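Local coordinates for S-M checkpoint control protein RAD4 (Schizosaccharomyces pombe, PDB 4BU0), which binds phosphorylated Crb2 through its paired N-terminal BRCT domains, and is essential for DNA replication and the S-M checkpoint, at residues 91-94 with 95-98; 71-74 with 75-79; 134-137 with 138-141; 119-122 with 123-127; 57-60 with 61-65. All blocks are in the same frame, centred on the assembly; numbering follows the deposited sequence. Where two conformers were deposited one is given.

Contact 1: residues 91-94 with 95-98. Unlike the reference sequence in segment 95-98: L98 (reference Phe).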
loop_
_atom_site.group_PDB
_atom_site.type_symbol
_atom_site.label_atom_id
_atom_site.label_comp_id
_atom_site.label_asym_id
_atom_site.label_seq_id
_atom_site.Cartn_x
_atom_site.Cartn_y
_atom_site.Cartn_z
ATOM N N GLY A 91 -20.749 -9.832 -2.677
ATOM C CA GLY A 91 -19.558 -9.052 -2.345
ATOM C C GLY A 91 -18.277 -9.785 -2.717
ATOM O O GLY A 91 -17.229 -9.148 -2.864
ATOM N N LEU A 92 -18.357 -11.122 -2.866
ATOM C CA LEU A 92 -17.226 -11.995 -3.293
ATOM C C LEU A 92 -15.964 -11.777 -2.437
ATOM O O LEU A 92 -14.835 -11.913 -2.910
ATOM C CB LEU A 92 -16.940 -11.812 -4.784
ATOM C CG LEU A 92 -18.128 -12.293 -5.661
ATOM C CD1 LEU A 92 -18.057 -11.703 -7.037
ATOM C CD2 LEU A 92 -18.173 -13.830 -5.723
ATOM N N LEU A 93 -16.189 -11.489 -1.150
ATOM C CA LEU A 93 -15.159 -11.286 -0.107
ATOM C C LEU A 93 -14.245 -10.106 -0.386
ATOM O O LEU A 93 -13.239 -9.955 0.313
ATOM C CB LEU A 93 -14.320 -12.564 0.122
ATOM C CG LEU A 93 -15.135 -13.817 0.430
ATOM C CD1 LEU A 93 -14.211 -15.024 0.622
ATOM C CD2 LEU A 93 -15.979 -13.648 1.715
ATOM N N VAL A 94 -14.588 -9.255 -1.352
ATOM C CA VAL A 94 -13.718 -8.143 -1.730
ATOM C C VAL A 94 -13.491 -7.180 -0.546
ATOM O O VAL A 94 -12.332 -6.855 -0.223
ATOM C CB VAL A 94 -14.267 -7.424 -2.983
ATOM C CG1 VAL A 94 -13.588 -6.055 -3.222
ATOM C CG2 VAL A 94 -14.147 -8.337 -4.204
ATOM N N ASP A 95 -14.581 -6.738 0.114
ATOM C CA ASP A 95 -14.399 -5.762 1.196
ATOM C C ASP A 95 -13.604 -6.297 2.369
ATOM O O ASP A 95 -13.002 -5.499 3.083
ATOM C CB ASP A 95 -15.762 -5.264 1.700
ATOM C CG ASP A 95 -16.488 -4.333 0.754
ATOM O OD1 ASP A 95 -15.853 -3.855 -0.214
ATOM O OD2 ASP A 95 -17.691 -4.069 0.988
ATOM N N LYS A 96 -13.545 -7.624 2.545
ATOM C CA LYS A 96 -12.802 -8.248 3.630
ATOM C C LYS A 96 -11.321 -8.403 3.301
ATOM O O LYS A 96 -10.543 -8.751 4.190
ATOM C CB LYS A 96 -13.397 -9.619 3.963
ATOM C CG LYS A 96 -14.701 -9.485 4.753
ATOM C CD LYS A 96 -15.483 -10.781 4.798
ATOM C CE LYS A 96 -16.613 -10.701 5.797
ATOM N NZ LYS A 96 -17.427 -11.945 5.798
ATOM N N HIS A 97 -10.938 -8.213 2.024
ATOM C CA HIS A 97 -9.548 -8.449 1.623
ATOM C C HIS A 97 -8.951 -7.275 0.866
ATOM O O HIS A 97 -7.993 -7.435 0.109
ATOM C CB HIS A 97 -9.441 -9.754 0.793
ATOM C CG HIS A 97 -9.822 -10.950 1.601
ATOM N ND1 HIS A 97 -8.935 -11.523 2.490
ATOM C CD2 HIS A 97 -11.017 -11.570 1.715
ATOM C CE1 HIS A 97 -9.603 -12.502 3.090
ATOM N NE2 HIS A 97 -10.861 -12.567 2.664
ATOM N N LEU A 98 -9.452 -6.072 1.109
ATOM C CA LEU A 98 -8.835 -4.893 0.531
ATOM C C LEU A 98 -7.450 -4.763 1.136
ATOM O O LEU A 98 -7.255 -5.065 2.327
ATOM C CB LEU A 98 -9.672 -3.633 0.851
ATOM C CG LEU A 98 -11.002 -3.539 0.152
ATOM C CD1 LEU A 98 -11.853 -2.392 0.767
ATOM C CD2 LEU A 98 -10.831 -3.283 -1.314
HETATM O O HOH W 1 -17.312 -7.182 -0.764
#
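L93 and V94 meet K96, H97 and L98 through two successive tight turns. The contact is local and lies near the surface, in the loop between helix 74-83 of the first BRCT repeat and strand 106-110 of the second. A type I' turn runs from G91 to V94, and a type I turn from V94 to H97. V94 belongs to both. Its N donates to G91 O at 3.0 Å, and its O accepts from H97 N, also at 3.0 Å. That second donor sits well above the carbonyl plane. A weak bond from K96 N to L93 O, 3.2 Å, lies beside it. The imidazole of H97 turns its edge to the same carbonyl, with CD2 3.1 Å from L93 O. The L93 side chain flanks this edge, its CB 3.8 Å from H97 CD2. L98, where the reference sequence has Phe, brings CD2 to 4.4 Å from V94 CG1. A water bridges G91 O to D95 N. H97 ND1 is hydrogen-bonded to E73 OE2, just before helix 74-83. Backbone bonds and one water thus set the two turns, while the imidazole of H97 ties them to the carboxylate of E73.

Contact 2: residues 71-74 with 75-79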
loop_
_atom_site.group_PDB
_atom_site.type_symbol
_atom_site.label_atom_id
_atom_site.label_comp_id
_atom_site.label_asym_id
_atom_site.label_seq_id
_atom_site.Cartn_x
_atom_site.Cartn_y
_atom_site.Cartn_z
ATOM N N SER A 71 -5.483 -7.444 -1.339
ATOM C CA SER A 71 -4.446 -8.231 -0.693
ATOM C C SER A 71 -4.174 -9.516 -1.488
ATOM O O SER A 71 -5.076 -10.065 -2.158
ATOM C CB SER A 71 -4.894 -8.571 0.721
ATOM O OG SER A 71 -4.076 -9.573 1.304
ATOM N N SER A 72 -2.960 -10.048 -1.374
ATOM C CA SER A 72 -2.618 -11.303 -2.022
ATOM C C SER A 72 -3.452 -12.472 -1.541
ATOM O O SER A 72 -3.541 -13.464 -2.254
ATOM C CB SER A 72 -1.149 -11.612 -1.777
ATOM O OG SER A 72 -0.921 -11.758 -0.385
ATOM N N GLU A 73 -4.046 -12.368 -0.346
ATOM C CA GLU A 73 -4.823 -13.476 0.208
ATOM C C GLU A 73 -6.238 -13.545 -0.372
ATOM O O GLU A 73 -6.915 -14.562 -0.186
ATOM C CB GLU A 73 -4.883 -13.384 1.752
ATOM C CG GLU A 73 -5.989 -12.497 2.319
ATOM C CD GLU A 73 -5.667 -11.305 3.209
ATOM O OE1 GLU A 73 -4.724 -11.406 4.027
ATOM O OE2 GLU A 73 -6.410 -10.294 3.141
ATOM N N TRP A 74 -6.713 -12.466 -1.053
ATOM C CA TRP A 74 -8.080 -12.468 -1.551
ATOM C C TRP A 74 -8.448 -13.677 -2.407
ATOM O O TRP A 74 -9.377 -14.414 -2.069
ATOM C CB TRP A 74 -8.370 -11.165 -2.315
ATOM C CG TRP A 74 -9.718 -11.147 -2.959
ATOM C CD1 TRP A 74 -10.916 -11.489 -2.382
ATOM C CD2 TRP A 74 -9.997 -10.835 -4.327
ATOM N NE1 TRP A 74 -11.934 -11.399 -3.320
ATOM C CE2 TRP A 74 -11.396 -10.989 -4.514
ATOM C CE3 TRP A 74 -9.206 -10.394 -5.406
ATOM C CZ2 TRP A 74 -12.010 -10.771 -5.758
ATOM C CZ3 TRP A 74 -9.830 -10.137 -6.627
ATOM C CH2 TRP A 74 -11.212 -10.340 -6.788
ATOM N N ILE A 75 -7.729 -13.888 -3.502
ATOM C CA ILE A 75 -8.101 -14.963 -4.421
ATOM C C ILE A 75 -7.955 -16.350 -3.759
ATOM O O ILE A 75 -8.902 -17.133 -3.828
ATOM C CB ILE A 75 -7.338 -14.857 -5.746
ATOM C CG1 ILE A 75 -7.845 -13.644 -6.602
ATOM C CG2 ILE A 75 -7.401 -16.188 -6.530
ATOM C CD1 ILE A 75 -9.348 -13.750 -7.073
ATOM N N PRO A 76 -6.849 -16.673 -3.060
ATOM C CA PRO A 76 -6.801 -17.983 -2.402
ATOM C C PRO A 76 -7.930 -18.201 -1.398
ATOM O O PRO A 76 -8.476 -19.305 -1.343
ATOM C CB PRO A 76 -5.434 -17.953 -1.708
ATOM C CG PRO A 76 -4.594 -17.093 -2.616
ATOM C CD PRO A 76 -5.561 -15.964 -2.946
ATOM N N VAL A 77 -8.337 -17.153 -0.623
ATOM C CA VAL A 77 -9.402 -17.330 0.350
ATOM C C VAL A 77 -10.762 -17.532 -0.370
ATOM O O VAL A 77 -11.554 -18.419 -0.000
ATOM C CB VAL A 77 -9.450 -16.167 1.378
ATOM C CG1 VAL A 77 -10.698 -16.244 2.253
ATOM C CG2 VAL A 77 -8.190 -16.177 2.258
ATOM N N LEU A 78 -11.049 -16.715 -1.396
ATOM C CA LEU A 78 -12.312 -16.879 -2.107
ATOM C C LEU A 78 -12.366 -18.241 -2.826
ATOM O O LEU A 78 -13.389 -18.948 -2.757
ATOM C CB LEU A 78 -12.445 -15.740 -3.131
ATOM C CG LEU A 78 -13.623 -15.851 -4.087
ATOM C CD1 LEU A 78 -14.975 -15.746 -3.305
ATOM C CD2 LEU A 78 -13.537 -14.738 -5.135
ATOM N N TYR A 79 -11.252 -18.612 -3.480
ATOM C CA TYR A 79 -11.191 -19.913 -4.152
ATOM C C TYR A 79 -11.454 -21.043 -3.164
ATOM O O TYR A 79 -12.225 -21.957 -3.474
ATOM C CB TYR A 79 -9.799 -20.092 -4.756
ATOM C CG TYR A 79 -9.666 -21.382 -5.525
ATOM C CD1 TYR A 79 -10.070 -21.466 -6.850
ATOM C CD2 TYR A 79 -9.104 -22.510 -4.937
ATOM C CE1 TYR A 79 -9.919 -22.637 -7.577
ATOM C CE2 TYR A 79 -8.932 -23.687 -5.661
ATOM C CZ TYR A 79 -9.366 -23.752 -6.970
ATOM O OH TYR A 79 -9.193 -24.911 -7.696
HETATM O O HOH W 2 -5.373 -12.302 -4.152
#
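W74 and I75 form the closest side-chain pair. I75 CD1 lies over one face of the indole, 3.7 Å from the centroid of the W74 six-membered ring and only 14° off its normal. This is a CH-pi contact between neighbours. It is possible because W74 CG stands anti to the backbone N (chi1 175°), while I75 CG1 lies beside its own N. L78, one turn on, runs alongside the indole and points the same way. Its CD2 comes to 4.1 Å from W74 NE1. Helical backbone bonds set this spacing: V77 N to E73 O at 3.0 Å, and L78 N to W74 O at 2.9 Å, nearly straight at the hydrogen (170°). P76 has no N-H to give in this first turn. Its CD packs against S72 O at 3.3 Å. Further out, S71 OG caps the turn by accepting from E73 N at 3.2 Å. A water takes the hydrogen of I75 N and donates to S71 O, and weakly to S72 O, so it links I75 N to two carbonyls of the preceding turn. Beyond the segments, W74 NE1 gives its hydrogen to L92 O, and the indole meets the ring of H46. I75 also packs on I12 of strand 11-15. A tryptophan at the start of the C-terminal helix, buried against the parallel sheet, is a hallmark of the BRCT fold.

Contact 3: residues 134-137 with 138-141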
loop_
_atom_site.group_PDB
_atom_site.type_symbol
_atom_site.label_atom_id
_atom_site.label_comp_id
_atom_site.label_asym_id
_atom_site.label_seq_id
_atom_site.Cartn_x
_atom_site.Cartn_y
_atom_site.Cartn_z
ATOM N N ASP A 134 12.459 5.654 15.665
ATOM C CA ASP A 134 13.780 6.102 15.201
ATOM C C ASP A 134 13.821 6.123 13.691
ATOM O O ASP A 134 13.161 5.281 13.057
ATOM C CB ASP A 134 14.866 5.127 15.697
ATOM C CG ASP A 134 14.862 4.884 17.191
ATOM O OD1 ASP A 134 14.672 5.852 17.947
ATOM O OD2 ASP A 134 15.098 3.721 17.607
ATOM N N LEU A 135 14.603 7.038 13.114
ATOM C CA LEU A 135 14.759 7.054 11.663
ATOM C C LEU A 135 15.892 6.117 11.283
ATOM O O LEU A 135 16.998 6.239 11.825
ATOM C CB LEU A 135 15.044 8.473 11.149
ATOM C CG LEU A 135 15.092 8.600 9.635
ATOM C CD1 LEU A 135 13.690 8.553 9.003
ATOM C CD2 LEU A 135 15.727 9.902 9.239
ATOM N N THR A 136 15.602 5.189 10.386
ATOM C CA THR A 136 16.578 4.254 9.819
ATOM C C THR A 136 16.436 4.292 8.317
ATOM O O THR A 136 15.460 4.836 7.774
ATOM C CB THR A 136 16.411 2.833 10.355
ATOM O OG1 THR A 136 15.096 2.412 10.053
ATOM C CG2 THR A 136 16.650 2.726 11.863
ATOM N N ARG A 137 17.425 3.702 7.616
ATOM C CA ARG A 137 17.463 3.784 6.158
ATOM C C ARG A 137 16.277 3.069 5.485
ATOM O O ARG A 137 16.035 3.345 4.320
ATOM C CB ARG A 137 18.822 3.281 5.581
ATOM C CG ARG A 137 19.296 1.930 6.063
ATOM C CD ARG A 137 20.785 1.767 5.754
ATOM N NE ARG A 137 21.238 0.402 6.019
ATOM C CZ ARG A 137 21.251 -0.574 5.119
ATOM N NH1 ARG A 137 20.831 -0.349 3.878
ATOM N NH2 ARG A 137 21.675 -1.786 5.453
ATOM N N ASP A 138 15.553 2.211 6.194
ATOM C CA ASP A 138 14.425 1.496 5.596
ATOM C C ASP A 138 13.087 2.206 5.847
ATOM O O ASP A 138 12.038 1.703 5.417
ATOM C CB ASP A 138 14.382 0.045 6.065
ATOM C CG ASP A 138 14.161 -0.164 7.529
ATOM O OD1 ASP A 138 14.502 0.733 8.308
ATOM O OD2 ASP A 138 13.716 -1.265 7.904
ATOM N N VAL A 139 13.108 3.419 6.468
ATOM C CA VAL A 139 11.859 4.169 6.602
ATOM C C VAL A 139 11.422 4.613 5.213
ATOM O O VAL A 139 12.260 4.997 4.365
ATOM C CB VAL A 139 12.079 5.356 7.578
ATOM C CG1 VAL A 139 11.011 6.451 7.433
ATOM C CG2 VAL A 139 12.173 4.843 9.028
ATOM N N THR A 140 10.100 4.575 4.957
ATOM C CA THR A 140 9.591 4.946 3.647
ATOM C C THR A 140 9.106 6.391 3.616
ATOM O O THR A 140 9.111 7.035 2.554
ATOM C CB THR A 140 8.470 3.993 3.197
ATOM O OG1 THR A 140 7.338 4.096 4.069
ATOM C CG2 THR A 140 8.954 2.524 3.126
ATOM N N HIS A 141 8.596 6.878 4.773
ATOM C CA HIS A 141 8.067 8.232 4.858
ATOM C C HIS A 141 8.400 8.844 6.170
ATOM O O HIS A 141 8.116 8.242 7.197
ATOM C CB HIS A 141 6.522 8.257 4.719
ATOM C CG HIS A 141 6.020 7.687 3.421
ATOM N ND1 HIS A 141 5.950 6.309 3.214
ATOM C CD2 HIS A 141 5.632 8.327 2.285
ATOM C CE1 HIS A 141 5.483 6.155 1.969
ATOM N NE2 HIS A 141 5.281 7.344 1.375
HETATM O O HOH W 3 13.914 3.715 2.750
#
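T136 OG1 and D138 CG both stand between their own backbone N and carbonyl carbon, with chi1 58° and 63°. The two side chains therefore lie side by side and point the same way. T136 OG1 and D138 OD1 are modelled 2.5 Å apart, too short for the length of this bond to be trusted. The backbone closes the same loop: V139 N donates to T136 O at 3.0 Å, nearly straight at the hydrogen (168°). This is the type I turn from T136 to V139. A water bridges two carbonyls of the turn, donating to R137 O at 2.7 Å and to V139 O at 2.6 Å. The turn sits in the second BRCT repeat, in the loop between strands 130-131 and 141-144 of its parallel sheet. Next to the turn, L135 and V139 cross at about a right angle. L135 CD1 meets V139 CG1 at 3.7 Å, and both side chains pack on C108 of strand 106-110. T136 N is buried here with no partner in the model. The loop also meets the bound Crb2 peptide. D134 OD1 accepts a bond from its backbone, L135 adds backbone bonds, and R137 NE pairs with one of its acidic side chains.

Contact 4: residues 119-122 with 123-127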
loop_
_atom_site.group_PDB
_atom_site.type_symbol
_atom_site.label_atom_id
_atom_site.label_comp_id
_atom_site.label_asym_id
_atom_site.label_seq_id
_atom_site.Cartn_x
_atom_site.Cartn_y
_atom_site.Cartn_z
ATOM N N ARG A 119 -1.455 10.646 17.933
ATOM C CA ARG A 119 -2.632 10.377 17.108
ATOM C C ARG A 119 -2.153 9.874 15.724
ATOM O O ARG A 119 -2.701 8.906 15.186
ATOM C CB ARG A 119 -3.483 11.649 16.991
ATOM C CG ARG A 119 -4.711 11.533 16.099
ATOM C CD ARG A 119 -5.580 12.773 16.237
ATOM N NE ARG A 119 -6.276 13.098 14.992
ATOM C CZ ARG A 119 -7.496 12.671 14.681
ATOM N NH1 ARG A 119 -8.166 11.888 15.517
ATOM N NH2 ARG A 119 -8.049 13.011 13.524
ATOM N N ILE A 120 -1.099 10.514 15.172
ATOM C CA ILE A 120 -0.541 10.079 13.875
ATOM C C ILE A 120 -0.064 8.625 13.996
ATOM O O ILE A 120 -0.362 7.775 13.144
ATOM C CB ILE A 120 0.594 11.031 13.426
ATOM C CG1 ILE A 120 -0.015 12.403 13.028
ATOM C CG2 ILE A 120 1.375 10.435 12.233
ATOM C CD1 ILE A 120 1.045 13.541 12.953
ATOM N N GLU A 121 0.714 8.335 15.067
ATOM C CA GLU A 121 1.193 6.980 15.303
ATOM C C GLU A 121 0.035 5.969 15.323
ATOM O O GLU A 121 0.117 4.931 14.664
ATOM C CB GLU A 121 1.990 6.928 16.609
ATOM C CG GLU A 121 2.447 5.538 17.008
ATOM C CD GLU A 121 3.307 5.508 18.259
ATOM O OE1 GLU A 121 3.754 6.586 18.715
ATOM O OE2 GLU A 121 3.553 4.384 18.762
ATOM N N ASN A 122 -1.057 6.308 16.029
ATOM C CA ASN A 122 -2.207 5.418 16.072
ATOM C C ASN A 122 -2.818 5.196 14.679
ATOM O O ASN A 122 -3.165 4.064 14.335
ATOM C CB ASN A 122 -3.273 5.990 17.001
ATOM C CG ASN A 122 -4.327 4.978 17.364
ATOM O OD1 ASN A 122 -4.042 3.937 17.961
ATOM N ND2 ASN A 122 -5.560 5.251 16.984
ATOM N N TYR A 123 -2.959 6.271 13.880
ATOM C CA TYR A 123 -3.545 6.098 12.539
ATOM C C TYR A 123 -2.667 5.268 11.612
ATOM O O TYR A 123 -3.192 4.506 10.788
ATOM C CB TYR A 123 -3.809 7.447 11.876
ATOM C CG TYR A 123 -5.137 8.049 12.252
ATOM C CD1 TYR A 123 -6.312 7.645 11.622
ATOM C CD2 TYR A 123 -5.221 9.052 13.207
ATOM C CE1 TYR A 123 -7.545 8.201 11.964
ATOM C CE2 TYR A 123 -6.448 9.620 13.554
ATOM C CZ TYR A 123 -7.607 9.191 12.930
ATOM O OH TYR A 123 -8.813 9.766 13.268
ATOM N N VAL A 124 -1.325 5.408 11.712
ATOM C CA VAL A 124 -0.432 4.599 10.897
ATOM C C VAL A 124 -0.660 3.131 11.198
ATOM O O VAL A 124 -0.769 2.328 10.283
ATOM C CB VAL A 124 1.043 5.005 11.175
ATOM C CG1 VAL A 124 2.036 3.981 10.593
ATOM C CG2 VAL A 124 1.313 6.408 10.623
ATOM N N LEU A 125 -0.758 2.784 12.504
ATOM C CA LEU A 125 -0.936 1.384 12.890
ATOM C C LEU A 125 -2.324 0.870 12.495
ATOM O O LEU A 125 -2.428 -0.248 11.985
ATOM C CB LEU A 125 -0.714 1.243 14.402
ATOM C CG LEU A 125 0.701 1.565 14.893
ATOM C CD1 LEU A 125 0.748 1.555 16.403
ATOM C CD2 LEU A 125 1.713 0.581 14.363
ATOM N N LYS A 126 -3.366 1.714 12.678
ATOM C CA LYS A 126 -4.751 1.341 12.322
ATOM C C LYS A 126 -4.870 1.027 10.827
ATOM O O LYS A 126 -5.644 0.158 10.435
ATOM C CB LYS A 126 -5.686 2.510 12.701
ATOM C CG LYS A 126 -7.161 2.339 12.329
ATOM C CD LYS A 126 -7.940 3.622 12.582
ATOM C CE LYS A 126 -9.355 3.542 12.068
ATOM N NZ LYS A 126 -10.042 4.859 12.163
ATOM N N HIS A 127 -4.045 1.683 9.987
ATOM C CA HIS A 127 -4.133 1.481 8.544
ATOM C C HIS A 127 -3.032 0.582 7.981
ATOM O O HIS A 127 -2.771 0.582 6.763
ATOM C CB HIS A 127 -4.186 2.850 7.866
ATOM C CG HIS A 127 -5.519 3.469 8.088
ATOM N ND1 HIS A 127 -6.638 3.050 7.361
ATOM C CD2 HIS A 127 -5.915 4.355 9.022
ATOM C CE1 HIS A 127 -7.654 3.736 7.853
ATOM N NE2 HIS A 127 -7.274 4.528 8.854
#
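R119 and Y123 stand one turn apart on helix 116-126 and run alongside each other. Y123 CE2 sits over the centre of the R119 guanidinium, 3.4 Å from R119 CZ. The two planes are 78° apart, so the tyrosine turns its edge to the face of the guanidinium. R119 CG touches the same edge in the ring plane, 3.6 Å from Y123 CE2. R119 CG is anti to its N (chi1 177°), and a bend at chi3 (148°) turns the guanidinium face to the CE2 edge of the ring. R119 is exposed and was modelled in two conformers, consistent with some mobility. The flank of I120 and V124 is the buried one. Their CG2 atoms are 4.3 Å apart; I120 packs on L109 and V124 on V107, both of strand 106-110. The helix is the crossover of the beta-alpha-beta unit formed by strands 106-110 and 130-131 in the second BRCT repeat. Its bonds are regular: V124 N to I120 O is 2.9 Å, and L125 N to E121 O is longer at 3.2 Å. The Y123 ring also meets W169 of helix 166-174 edge-to-face. N122 and K126, both exposed, share the bond from K126 N to N122 O at 2.9 Å. Beyond it the lysine chain runs extended, away from the helix.

Contact 5: residues 57-60 with 61-65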
loop_
_atom_site.group_PDB
_atom_site.type_symbol
_atom_site.label_atom_id
_atom_site.label_comp_id
_atom_site.label_asym_id
_atom_site.label_seq_id
_atom_site.Cartn_x
_atom_site.Cartn_y
_atom_site.Cartn_z
ATOM N N TYR A 57 0.849 0.392 -9.209
ATOM C CA TYR A 57 0.159 0.925 -8.051
ATOM C C TYR A 57 -0.016 2.426 -8.174
ATOM O O TYR A 57 -1.096 2.951 -7.917
ATOM C CB TYR A 57 0.954 0.583 -6.776
ATOM C CG TYR A 57 0.247 0.969 -5.499
ATOM C CD1 TYR A 57 0.213 2.299 -5.065
ATOM C CD2 TYR A 57 -0.325 0.002 -4.678
ATOM C CE1 TYR A 57 -0.434 2.657 -3.887
ATOM C CE2 TYR A 57 -0.957 0.348 -3.478
ATOM C CZ TYR A 57 -0.975 1.677 -3.071
ATOM O OH TYR A 57 -1.590 2.027 -1.887
ATOM N N LYS A 58 1.062 3.126 -8.572
ATOM C CA LYS A 58 0.983 4.582 -8.687
ATOM C C LYS A 58 -0.105 5.017 -9.678
ATOM O O LYS A 58 -0.807 6.000 -9.429
ATOM C CB LYS A 58 2.328 5.160 -9.104
ATOM C CG LYS A 58 3.388 5.081 -7.989
ATOM C CD LYS A 58 4.733 5.590 -8.511
ATOM C CE LYS A 58 5.810 5.368 -7.474
ATOM N NZ LYS A 58 7.126 5.867 -7.962
ATOM N N PHE A 59 -0.233 4.291 -10.822
ATOM C CA PHE A 59 -1.248 4.639 -11.814
ATOM C C PHE A 59 -2.646 4.477 -11.242
ATOM O O PHE A 59 -3.493 5.344 -11.406
ATOM C CB PHE A 59 -1.098 3.749 -13.063
ATOM C CG PHE A 59 -1.895 4.286 -14.231
ATOM C CD1 PHE A 59 -3.250 3.997 -14.362
ATOM C CD2 PHE A 59 -1.308 5.143 -15.157
ATOM C CE1 PHE A 59 -4.004 4.553 -15.410
ATOM C CE2 PHE A 59 -2.056 5.679 -16.209
ATOM C CZ PHE A 59 -3.400 5.394 -16.315
ATOM N N ALA A 60 -2.912 3.345 -10.554
ATOM C CA ALA A 60 -4.225 3.153 -9.965
ATOM C C ALA A 60 -4.520 4.210 -8.905
ATOM O O ALA A 60 -5.629 4.727 -8.867
ATOM C CB ALA A 60 -4.329 1.754 -9.355
ATOM N N ALA A 61 -3.517 4.544 -8.058
ATOM C CA ALA A 61 -3.732 5.533 -6.991
ATOM C C ALA A 61 -4.005 6.915 -7.529
ATOM O O ALA A 61 -4.753 7.660 -6.919
ATOM C CB ALA A 61 -2.520 5.590 -6.076
ATOM N N LYS A 62 -3.384 7.265 -8.639
ATOM C CA LYS A 62 -3.522 8.607 -9.183
ATOM C C LYS A 62 -4.720 8.748 -10.116
ATOM O O LYS A 62 -5.448 9.738 -10.020
ATOM C CB LYS A 62 -2.232 8.957 -9.934
ATOM C CG LYS A 62 -2.078 10.435 -10.268
ATOM C CD LYS A 62 -0.747 10.719 -10.951
ATOM C CE LYS A 62 0.308 11.137 -9.948
ATOM N NZ LYS A 62 1.629 11.398 -10.589
ATOM N N SER A 63 -4.939 7.761 -11.009
ATOM C CA SER A 63 -5.914 7.879 -12.094
ATOM C C SER A 63 -7.124 6.927 -12.081
ATOM O O SER A 63 -8.064 7.162 -12.854
ATOM C CB SER A 63 -5.196 7.653 -13.422
ATOM O OG SER A 63 -3.941 8.312 -13.486
ATOM N N ARG A 64 -7.098 5.836 -11.295
ATOM C CA ARG A 64 -8.201 4.876 -11.365
ATOM C C ARG A 64 -8.755 4.479 -9.979
ATOM O O ARG A 64 -8.574 3.325 -9.568
ATOM C CB ARG A 64 -7.754 3.626 -12.157
ATOM C CG ARG A 64 -7.428 3.851 -13.648
ATOM C CD ARG A 64 -8.657 4.169 -14.498
ATOM N NE ARG A 64 -9.674 3.122 -14.364
ATOM C CZ ARG A 64 -9.758 2.049 -15.144
ATOM N NH1 ARG A 64 -8.924 1.893 -16.166
ATOM N NH2 ARG A 64 -10.689 1.133 -14.920
ATOM N N PRO A 65 -9.535 5.355 -9.302
ATOM C CA PRO A 65 -10.089 4.999 -7.980
ATOM C C PRO A 65 -11.137 3.893 -8.011
ATOM O O PRO A 65 -11.462 3.328 -6.967
ATOM C CB PRO A 65 -10.708 6.314 -7.480
ATOM C CG PRO A 65 -11.016 7.072 -8.741
ATOM C CD PRO A 65 -9.891 6.748 -9.670
#
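Helix 55-63, the crossover between strands 46-49 and 68-70 of the first BRCT repeat, ends in this contact. F59 meets S63 and R64 there. S63 CB lies over one face of the F59 ring, 4.2 Å from its centroid and 24° off the normal, a CH-pi contact. R64 CG approaches the edge of the same ring, 3.9 Å from F59 CE1. F59 CG is anti to its backbone N (chi1 -166°), which carries the ring along the helix toward the last turn. Backbone bonds keep helical order up to S63: A61 N to Y57 O is 2.9 Å, K62 N to K58 O 3.0 Å and S63 N to F59 O 2.8 Å. K62 N also reaches F59 O, but weakly. R64 is the first residue to leave the helical path. Its N still donates to A60 O, at 3.0 Å, from well above the carbonyl plane. A60 O takes a second hydrogen from R174 NH2, so two bonds grip it. Among the buried residues, A61 CB lies 4.2 Å from Y57 CE1, obliquely to the ring. R64 NH2 forms a salt bridge with D66 and R64 NH1 donates to K42 O, while K62 NZ donates to Y182 OH and Y57 OH bonds V177 N. F59 and R64 also pack on an apolar side chain of the bound Crb2 peptide. Helix 55-63 of the first repeat thus packs against residues in 174-182 of the second, the inter-repeat interface of a tandem BRCT pair.

Contacts 1 and 2 touch directly, with centres 9 Å apart. H97 O probably accepts from S71 N at 2.9 Å, and V94 CG2 packs on W74 CZ2 at 3.6 Å. Together they join the linker loop to the last helix of the first repeat. Contact 5, in that same repeat, comes within about 9 Å of each by nearest atoms. Contacts 3 and 4 share the second repeat, with nearest atoms about 8 Å apart. Contacts 3 and 5 both reach the bound Crb2 peptide, although their centres are about 25 Å apart. Contacts 1 and 3 lie on opposite sides of the chain centre, about 31 Å apart between centres.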